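Local coordinates for protein 2,3-bisphosphoglycerate-independent phosphoglycerate mutase (Pyrococcus horikoshii, PDB 2ZKT) that probably interconverts 2-phosphoglycerate and 3-phosphoglycerate in glycolysis as a metal-binding mutase that does not depend on 2,3-bisphosphoglycerate, at residues B[3-11]-B[330-340]; B[246-256]-B[263-274]. All coordinates share one frame; numbering follows the deposited sequence.

Interaction 1: B[3-11]-B[330-340]; sequences LKRKGLLII and ILDHVDLEEVV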
loop_
_atom_site.group_PDB
_atom_site.type_symbol
_atom_site.label_atom_id
_atom_site.label_comp_id
_atom_site.label_asym_id
_atom_site.label_seq_id
_atom_site.Cartn_x
_atom_site.Cartn_y
_atom_site.Cartn_z
ATOM N N LEU B 3 26.420 -12.266 -23.158
ATOM C CA LEU B 3 25.086 -11.774 -23.489
ATOM C C LEU B 3 24.717 -10.428 -22.853
ATOM O O LEU B 3 24.921 -10.206 -21.655
ATOM C CB LEU B 3 24.061 -12.839 -23.070
ATOM C CG LEU B 3 22.589 -12.632 -23.415
ATOM C CD1 LEU B 3 22.402 -12.613 -24.936
ATOM C CD2 LEU B 3 21.783 -13.764 -22.791
ATOM N N LYS B 4 24.161 -9.535 -23.673
ATOM C CA LYS B 4 23.731 -8.219 -23.205
ATOM C C LYS B 4 22.252 -8.303 -22.798
ATOM O O LYS B 4 21.532 -9.201 -23.238
ATOM C CB LYS B 4 23.909 -7.181 -24.318
ATOM C CG LYS B 4 25.355 -6.982 -24.758
ATOM C CD LYS B 4 25.432 -5.995 -25.919
ATOM C CE LYS B 4 26.871 -5.713 -26.326
ATOM N NZ LYS B 4 26.915 -4.679 -27.419
ATOM N N ARG B 5 21.798 -7.367 -21.963
ATOM C CA ARG B 5 20.404 -7.375 -21.516
ATOM C C ARG B 5 19.688 -6.087 -21.897
ATOM O O ARG B 5 20.325 -5.112 -22.299
ATOM C CB ARG B 5 20.347 -7.581 -19.991
ATOM C CG ARG B 5 20.759 -8.978 -19.558
ATOM C CD ARG B 5 20.745 -9.171 -18.038
ATOM N NE ARG B 5 22.030 -8.812 -17.447
ATOM C CZ ARG B 5 22.805 -9.652 -16.765
ATOM N NH1 ARG B 5 22.424 -10.915 -16.572
ATOM N NH2 ARG B 5 23.971 -9.227 -16.285
ATOM N N LYS B 6 18.357 -6.099 -21.788
ATOM C CA LYS B 6 17.555 -4.913 -22.093
ATOM C C LYS B 6 17.402 -4.069 -20.824
ATOM O O LYS B 6 17.770 -4.502 -19.726
ATOM C CB LYS B 6 16.159 -5.308 -22.597
ATOM C CG LYS B 6 16.125 -5.884 -24.002
ATOM C CD LYS B 6 14.718 -6.355 -24.377
ATOM C CE LYS B 6 14.710 -7.056 -25.735
ATOM N NZ LYS B 6 15.059 -6.111 -26.840
ATOM N N GLY B 7 16.850 -2.866 -20.972
ATOM C CA GLY B 7 16.662 -2.021 -19.809
ATOM C C GLY B 7 15.239 -1.508 -19.676
ATOM O O GLY B 7 14.563 -1.257 -20.676
ATOM N N LEU B 8 14.780 -1.359 -18.434
ATOM C CA LEU B 8 13.443 -0.835 -18.177
ATOM C C LEU B 8 13.499 0.153 -17.003
ATOM O O LEU B 8 13.559 -0.239 -15.831
ATOM C CB LEU B 8 12.454 -1.977 -17.881
ATOM C CG LEU B 8 11.001 -1.572 -17.600
ATOM C CD1 LEU B 8 10.485 -0.581 -18.642
ATOM C CD2 LEU B 8 10.163 -2.824 -17.587
ATOM N N LEU B 9 13.489 1.439 -17.335
ATOM C CA LEU B 9 13.550 2.477 -16.333
ATOM C C LEU B 9 12.153 3.060 -16.106
ATOM O O LEU B 9 11.552 3.665 -17.010
ATOM C CB LEU B 9 14.525 3.575 -16.778
ATOM C CG LEU B 9 14.633 4.794 -15.851
ATOM C CD1 LEU B 9 14.899 4.329 -14.427
ATOM C CD2 LEU B 9 15.738 5.727 -16.343
ATOM N N ILE B 10 11.650 2.883 -14.883
ATOM C CA ILE B 10 10.321 3.357 -14.516
ATOM C C ILE B 10 10.351 4.555 -13.562
ATOM O O ILE B 10 10.943 4.493 -12.475
ATOM C CB ILE B 10 9.524 2.179 -13.903
ATOM C CG1 ILE B 10 9.367 1.085 -14.976
ATOM C CG2 ILE B 10 8.163 2.643 -13.378
ATOM C CD1 ILE B 10 8.593 -0.120 -14.507
ATOM N N ILE B 11 9.725 5.655 -13.985
ATOM C CA ILE B 11 9.668 6.859 -13.167
ATOM C C ILE B 11 8.260 7.172 -12.652
ATOM O O ILE B 11 7.300 7.342 -13.432
ATOM C CB ILE B 11 10.175 8.104 -13.943
ATOM C CG1 ILE B 11 11.677 7.956 -14.254
ATOM C CG2 ILE B 11 9.909 9.371 -13.132
ATOM C CD1 ILE B 11 12.555 7.811 -13.016
ATOM N N ILE B 330 3.725 -5.806 -15.839
ATOM C CA ILE B 330 4.997 -5.920 -16.547
ATOM C C ILE B 330 5.823 -7.109 -16.073
ATOM O O ILE B 330 6.375 -7.853 -16.891
ATOM C CB ILE B 330 5.859 -4.642 -16.390
ATOM C CG1 ILE B 330 5.135 -3.445 -17.020
ATOM C CG2 ILE B 330 7.220 -4.851 -17.039
ATOM C CD1 ILE B 330 5.777 -2.096 -16.708
ATOM N N LEU B 331 5.920 -7.286 -14.753
ATOM C CA LEU B 331 6.698 -8.396 -14.202
ATOM C C LEU B 331 6.180 -9.765 -14.656
ATOM O O LEU B 331 6.960 -10.721 -14.772
ATOM C CB LEU B 331 6.711 -8.340 -12.662
ATOM C CG LEU B 331 7.416 -7.135 -12.014
ATOM C CD1 LEU B 331 7.445 -7.320 -10.500
ATOM C CD2 LEU B 331 8.842 -7.005 -12.556
ATOM N N ASP B 332 4.871 -9.858 -14.911
ATOM C CA ASP B 332 4.271 -11.126 -15.345
ATOM C C ASP B 332 4.541 -11.448 -16.810
ATOM O O ASP B 332 4.236 -12.551 -17.269
ATOM C CB ASP B 332 2.747 -11.125 -15.124
ATOM C CG ASP B 332 2.364 -11.194 -13.654
ATOM O OD1 ASP B 332 3.043 -11.927 -12.896
ATOM O OD2 ASP B 332 1.377 -10.530 -13.257
ATOM N N HIS B 333 5.116 -10.490 -17.543
ATOM C CA HIS B 333 5.387 -10.700 -18.967
ATOM C C HIS B 333 6.846 -10.514 -19.370
ATOM O O HIS B 333 7.150 -10.457 -20.564
ATOM C CB HIS B 333 4.513 -9.759 -19.804
ATOM C CG HIS B 333 3.042 -9.997 -19.634
ATOM N ND1 HIS B 333 2.220 -9.136 -18.928
ATOM C CD2 HIS B 333 2.234 -10.982 -20.107
ATOM C CE1 HIS B 333 0.972 -9.582 -18.972
ATOM N NE2 HIS B 333 0.953 -10.700 -19.682
ATOM N N VAL B 334 7.748 -10.418 -18.394
ATOM C CA VAL B 334 9.169 -10.242 -18.714
ATOM C C VAL B 334 10.063 -11.129 -17.855
ATOM O O VAL B 334 9.711 -11.481 -16.726
ATOM C CB VAL B 334 9.630 -8.766 -18.524
ATOM C CG1 VAL B 334 8.716 -7.829 -19.300
ATOM C CG2 VAL B 334 9.652 -8.404 -17.034
ATOM N N ASP B 335 11.220 -11.487 -18.410
ATOM C CA ASP B 335 12.196 -12.316 -17.708
ATOM C C ASP B 335 13.250 -11.359 -17.131
ATOM O O ASP B 335 13.888 -10.598 -17.877
ATOM C CB ASP B 335 12.834 -13.308 -18.697
ATOM C CG ASP B 335 13.934 -14.158 -18.066
ATOM O OD1 ASP B 335 13.823 -14.519 -16.874
ATOM O OD2 ASP B 335 14.911 -14.478 -18.778
ATOM N N LEU B 336 13.419 -11.378 -15.807
ATOM C CA LEU B 336 14.360 -10.453 -15.184
ATOM C C LEU B 336 15.839 -10.785 -15.482
ATOM O O LEU B 336 16.733 -9.972 -15.282
ATOM C CB LEU B 336 14.101 -10.464 -13.678
ATOM C CG LEU B 336 12.803 -9.728 -13.326
ATOM C CD1 LEU B 336 12.520 -9.725 -11.820
ATOM C CD2 LEU B 336 12.827 -8.258 -13.762
ATOM N N GLU B 337 16.095 -12.030 -15.933
ATOM C CA GLU B 337 17.465 -12.352 -16.337
ATOM C C GLU B 337 17.825 -11.666 -17.666
ATOM O O GLU B 337 18.988 -11.506 -18.027
ATOM C CB GLU B 337 17.593 -13.877 -16.453
ATOM C CG GLU B 337 18.935 -14.325 -17.047
ATOM C CD GLU B 337 20.083 -13.648 -16.324
ATOM O OE1 GLU B 337 20.150 -13.743 -15.104
ATOM O OE2 GLU B 337 20.947 -13.085 -17.004
ATOM N N GLU B 338 16.768 -11.282 -18.419
ATOM C CA GLU B 338 16.980 -10.613 -19.706
ATOM C C GLU B 338 16.737 -9.094 -19.614
ATOM O O GLU B 338 17.180 -8.311 -20.448
ATOM C CB GLU B 338 16.010 -11.228 -20.727
ATOM C CG GLU B 338 16.222 -12.735 -20.922
ATOM C CD GLU B 338 15.211 -13.255 -21.923
ATOM O OE1 GLU B 338 14.020 -13.176 -21.651
ATOM O OE2 GLU B 338 15.633 -13.760 -22.970
ATOM N N VAL B 339 15.999 -8.660 -18.596
ATOM C CA VAL B 339 15.661 -7.249 -18.453
ATOM C C VAL B 339 16.064 -6.707 -17.089
ATOM O O VAL B 339 15.676 -7.239 -16.043
ATOM C CB VAL B 339 14.125 -7.025 -18.651
ATOM C CG1 VAL B 339 13.801 -5.549 -18.631
ATOM C CG2 VAL B 339 13.673 -7.636 -19.964
ATOM N N VAL B 340 16.859 -5.641 -17.109
ATOM C CA VAL B 340 17.298 -4.993 -15.885
ATOM C C VAL B 340 16.276 -3.902 -15.602
ATOM O O VAL B 340 16.079 -3.005 -16.426
ATOM C CB VAL B 340 18.673 -4.359 -16.069
ATOM C CG1 VAL B 340 19.077 -3.624 -14.796
ATOM C CG2 VAL B 340 19.688 -5.445 -16.433
#

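Interaction 2: B[246-256]-B[263-274]; sequences AAGVIAVALVK and GFDVYTPEGATG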
loop_
_atom_site.group_PDB
_atom_site.type_symbol
_atom_site.label_atom_id
_atom_site.label_comp_id
_atom_site.label_asym_id
_atom_site.label_seq_id
_atom_site.Cartn_x
_atom_site.Cartn_y
_atom_site.Cartn_z
ATOM N N ALA B 246 16.201 3.138 -28.239
ATOM C CA ALA B 246 15.496 3.543 -27.032
ATOM C C ALA B 246 14.096 4.102 -27.293
ATOM O O ALA B 246 13.922 5.012 -28.112
ATOM C CB ALA B 246 16.344 4.576 -26.276
ATOM N N ALA B 247 13.105 3.563 -26.574
ATOM C CA ALA B 247 11.713 4.003 -26.701
ATOM C C ALA B 247 11.147 4.398 -25.335
ATOM O O ALA B 247 11.621 3.935 -24.298
ATOM C CB ALA B 247 10.860 2.886 -27.302
ATOM N N GLY B 248 10.123 5.250 -25.338
ATOM C CA GLY B 248 9.512 5.670 -24.081
ATOM C C GLY B 248 7.989 5.776 -24.123
ATOM O O GLY B 248 7.405 6.230 -25.113
ATOM N N VAL B 249 7.344 5.335 -23.045
ATOM C CA VAL B 249 5.890 5.415 -22.921
ATOM C C VAL B 249 5.652 6.654 -22.059
ATOM O O VAL B 249 5.866 6.627 -20.845
ATOM C CB VAL B 249 5.322 4.169 -22.207
ATOM C CG1 VAL B 249 3.825 4.335 -21.983
ATOM C CG2 VAL B 249 5.606 2.933 -23.035
ATOM N N ILE B 250 5.211 7.744 -22.682
ATOM C CA ILE B 250 5.019 8.987 -21.943
ATOM C C ILE B 250 3.766 9.747 -22.371
ATOM O O ILE B 250 3.377 9.706 -23.537
ATOM C CB ILE B 250 6.238 9.900 -22.165
ATOM C CG1 ILE B 250 7.525 9.070 -22.022
ATOM C CG2 ILE B 250 6.194 11.087 -21.198
ATOM C CD1 ILE B 250 8.781 9.803 -22.434
ATOM N N ALA B 251 3.149 10.454 -21.424
ATOM C CA ALA B 251 1.948 11.234 -21.722
ATOM C C ALA B 251 2.205 12.739 -21.576
ATOM O O ALA B 251 1.933 13.515 -22.500
ATOM C CB ALA B 251 0.783 10.795 -20.809
ATOM N N VAL B 252 2.737 13.155 -20.425
ATOM C CA VAL B 252 3.006 14.576 -20.188
ATOM C C VAL B 252 3.933 15.171 -21.250
ATOM O O VAL B 252 4.986 14.608 -21.570
ATOM C CB VAL B 252 3.631 14.806 -18.802
ATOM C CG1 VAL B 252 3.601 16.290 -18.451
ATOM C CG2 VAL B 252 2.877 14.003 -17.769
ATOM N N ALA B 253 3.521 16.321 -21.787
ATOM C CA ALA B 253 4.260 17.023 -22.837
ATOM C C ALA B 253 5.740 17.301 -22.522
ATOM O O ALA B 253 6.634 16.924 -23.290
ATOM C CB ALA B 253 3.545 18.342 -23.164
ATOM N N LEU B 254 5.989 17.971 -21.395
ATOM C CA LEU B 254 7.353 18.327 -21.012
ATOM C C LEU B 254 8.334 17.149 -20.954
ATOM O O LEU B 254 9.497 17.283 -21.348
ATOM C CB LEU B 254 7.339 19.060 -19.663
ATOM C CG LEU B 254 8.694 19.604 -19.194
ATOM C CD1 LEU B 254 9.319 20.468 -20.282
ATOM C CD2 LEU B 254 8.505 20.405 -17.911
ATOM N N VAL B 255 7.875 15.993 -20.475
ATOM C CA VAL B 255 8.760 14.840 -20.381
ATOM C C VAL B 255 8.951 14.176 -21.743
ATOM O O VAL B 255 10.035 13.642 -22.035
ATOM C CB VAL B 255 8.236 13.816 -19.337
ATOM C CG1 VAL B 255 9.126 12.570 -19.312
ATOM C CG2 VAL B 255 8.209 14.470 -17.951
ATOM N N LYS B 256 7.912 14.205 -22.578
ATOM C CA LYS B 256 8.012 13.627 -23.921
ATOM C C LYS B 256 9.054 14.457 -24.680
ATOM O O LYS B 256 9.829 13.926 -25.488
ATOM C CB LYS B 256 6.670 13.722 -24.654
ATOM C CG LYS B 256 5.529 12.962 -23.994
ATOM C CD LYS B 256 4.212 13.271 -24.689
ATOM C CE LYS B 256 4.286 12.940 -26.178
ATOM N NZ LYS B 256 3.055 13.369 -26.902
ATOM N N GLY B 263 16.874 11.795 -27.957
ATOM C CA GLY B 263 16.842 10.696 -28.919
ATOM C C GLY B 263 15.898 9.519 -28.754
ATOM O O GLY B 263 16.046 8.517 -29.459
ATOM N N PHE B 264 14.933 9.609 -27.843
ATOM C CA PHE B 264 13.993 8.499 -27.656
ATOM C C PHE B 264 12.847 8.537 -28.669
ATOM O O PHE B 264 12.508 9.605 -29.198
ATOM C CB PHE B 264 13.397 8.544 -26.238
ATOM C CG PHE B 264 14.315 8.017 -25.173
ATOM C CD1 PHE B 264 15.410 8.769 -24.738
ATOM C CD2 PHE B 264 14.092 6.761 -24.601
ATOM C CE1 PHE B 264 16.261 8.277 -23.744
ATOM C CE2 PHE B 264 14.941 6.262 -23.608
ATOM C CZ PHE B 264 16.024 7.017 -23.179
ATOM N N ASP B 265 12.266 7.365 -28.949
ATOM C CA ASP B 265 11.109 7.276 -29.846
ATOM C C ASP B 265 9.920 7.262 -28.878
ATOM O O ASP B 265 9.563 6.216 -28.337
ATOM C CB ASP B 265 11.124 5.971 -30.667
ATOM C CG ASP B 265 12.174 5.978 -31.770
ATOM O OD1 ASP B 265 12.560 7.077 -32.227
ATOM O OD2 ASP B 265 12.604 4.882 -32.198
ATOM N N VAL B 266 9.309 8.423 -28.655
ATOM C CA VAL B 266 8.205 8.507 -27.705
ATOM C C VAL B 266 6.849 7.982 -28.185
ATOM O O VAL B 266 6.424 8.232 -29.315
ATOM C CB VAL B 266 8.052 9.963 -27.190
ATOM C CG1 VAL B 266 6.869 10.073 -26.232
ATOM C CG2 VAL B 266 9.340 10.382 -26.477
ATOM N N TYR B 267 6.185 7.239 -27.297
ATOM C CA TYR B 267 4.875 6.654 -27.563
ATOM C C TYR B 267 3.907 7.074 -26.469
ATOM O O TYR B 267 4.289 7.204 -25.301
ATOM C CB TYR B 267 4.953 5.124 -27.566
ATOM C CG TYR B 267 5.784 4.549 -28.690
ATOM C CD1 TYR B 267 7.167 4.397 -28.552
ATOM C CD2 TYR B 267 5.193 4.151 -29.892
ATOM C CE1 TYR B 267 7.940 3.865 -29.578
ATOM C CE2 TYR B 267 5.962 3.614 -30.935
ATOM C CZ TYR B 267 7.336 3.471 -30.771
ATOM O OH TYR B 267 8.109 2.940 -31.789
ATOM N N THR B 268 2.652 7.286 -26.860
ATOM C CA THR B 268 1.593 7.656 -25.929
ATOM C C THR B 268 0.422 6.747 -26.300
ATOM O O THR B 268 -0.375 7.071 -27.181
ATOM C CB THR B 268 1.169 9.123 -26.107
ATOM O OG1 THR B 268 2.335 9.968 -26.126
ATOM C CG2 THR B 268 0.251 9.549 -24.962
ATOM N N PRO B 269 0.315 5.582 -25.639
ATOM C CA PRO B 269 -0.773 4.643 -25.934
ATOM C C PRO B 269 -2.161 5.213 -25.637
ATOM O O PRO B 269 -2.299 6.209 -24.916
ATOM C CB PRO B 269 -0.429 3.440 -25.051
ATOM C CG PRO B 269 0.166 4.095 -23.847
ATOM C CD PRO B 269 1.093 5.126 -24.467
ATOM N N GLU B 270 -3.185 4.572 -26.211
ATOM C CA GLU B 270 -4.572 4.988 -26.024
ATOM C C GLU B 270 -4.946 4.966 -24.538
ATOM O O GLU B 270 -4.819 3.929 -23.878
ATOM C CB GLU B 270 -5.510 4.047 -26.795
ATOM C CG GLU B 270 -5.324 4.064 -28.310
ATOM C CD GLU B 270 -5.759 5.379 -28.944
ATOM O OE1 GLU B 270 -6.934 5.774 -28.753
ATOM O OE2 GLU B 270 -4.931 6.016 -29.638
ATOM N N GLY B 271 -5.400 6.106 -24.015
ATOM C CA GLY B 271 -5.793 6.168 -22.612
ATOM C C GLY B 271 -4.836 6.905 -21.681
ATOM O O GLY B 271 -5.245 7.373 -20.609
ATOM N N ALA B 272 -3.568 7.016 -22.085
ATOM C CA ALA B 272 -2.556 7.695 -21.272
ATOM C C ALA B 272 -2.711 9.218 -21.380
ATOM O O ALA B 272 -2.449 9.809 -22.431
ATOM C CB ALA B 272 -1.152 7.260 -21.721
ATOM N N THR B 273 -3.121 9.848 -20.278
ATOM C CA THR B 273 -3.357 11.305 -20.263
ATOM C C THR B 273 -2.412 12.074 -19.318
ATOM O O THR B 273 -2.356 13.301 -19.314
ATOM C CB THR B 273 -4.808 11.602 -19.857
ATOM O OG1 THR B 273 -5.045 11.118 -18.524
ATOM C CG2 THR B 273 -5.786 10.925 -20.825
ATOM N N GLY B 274 -1.698 11.321 -18.461
ATOM C CA GLY B 274 -0.828 11.983 -17.487
ATOM C C GLY B 274 -1.641 12.609 -16.345
ATOM O O GLY B 274 -1.194 13.491 -15.616
#

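Interaction 1: B[3-11]-B[330-340]
The amide of Lys6 donates to Glu338 O (Lys6 N to Glu338 O 2.8 Å), the first rung of a parallel pairing in the mixed sheet of this alkaline-phosphatase-superfamily enzyme. Two further rungs carry it on: Val340 N reaches Lys6 O at 3.0 Å, and Leu8 N reaches Val340 O at 2.9 Å. Strand 6-12 thereby gains strand 339-344 as a neighbour, and both run on toward zinc ligands, Asp13 after the first and Asp346 and His347 after the second.

Just before the pairing, Arg5 leans across to the other segment. Arg5 CB lies 3.3 Å from Glu338 O, and the bend at chi3 (-89°) turns the guanidinium toward Glu337. There NH1 of Arg5 forms a salt bridge with OE2 of Glu337 at 2.7 Å; the carboxylate oxygen stands at the guanidinium edge, but the two planes are turned 58° apart and the hydrogen bond within the bridge is weak. Arg5 NH2 is held separately by Leu403 O, so the group also ties in the C-terminal part of the chain. Lys6 behaves differently: its stem starts beside Val339, but its ammonium leads away to Tyr294 O.

Farther along, the contact becomes apolar and buried. Leu8 holds CG anti to its own amide nitrogen (chi1 -180°), which carries CD2 toward helix 313-331, where CD2 of Leu8 meets Ile330 CG2 at 3.6 Å, the two side chains crossing at a slant. Ile10 and Ile330 instead approach tip to tip through their CD1 methyls. One short strand thus grips both the next strand and the helix leading into it. Val340 O takes two partners, the Leu8 amide and the CA-H of Gly7, with Gly7 CA to Val340 O 3.6 Å.

Interaction 2: B[246-256]-B[263-274]
The Phe264 ring carries the methyl of Ala246 over one face, a CH-pi contact with CB of Ala246 3.8 Å from the ring centroid and 27° off the normal, while Ala247 O lies at the ring edge. Phe68 and Phe238 also meet this ring. Replacing Phe264 by an alanine is likely to open a gap beside the Ala246 methyl and take from Phe68 and Phe238 the ring they meet. Tyr267 presents its edge instead: Gly248 O lies in its plane, and CE1 of Tyr267 touches CB of Ala247 at 3.8 Å.

Between the rings runs a parallel ladder, whose shortest rung joins Tyr267 N to Gly248 O at 2.7 Å. Beyond the strands, Thr268 OG1 donates to Ile250 O at 2.8 Å, nearly in line with the carbonyl, and so prolongs the pairing by a side chain. With CG1 set opposite the backbone N (chi1 178°), Val266 lays this methyl across the aliphatic part of Lys256 at about a right angle, Val266 CG1 to Lys256 CE 3.9 Å.

This is a beta-alpha-beta crossover: helix 253-261 covers the Val266 face, helix 280-291 packs on Val249 and Tyr267, and strand 246-249 sits between edge strand 265-267 and strand 296-301.

Overall arrangement
The chain enters through strand 6-12, whose contact with residues 330-340 must wait for more than three hundred residues. Interaction 1 therefore closes a very long loop, and interaction 2 falls within it as a short local closure, spanning little more than helix 253-261. The loops nest and do not cross. Both contacts build the same mixed sheet, where strand 296-301 separates strand 6-12 from strand 246-249. Their centres lie 19 Å apart and their nearest atoms about 7 Å, without touching. The pair illustrates how one sheet combines distant and local pairings: interaction 1 joins the N-terminal strand to the late strand 339-344, while interaction 2 adds the edge strand.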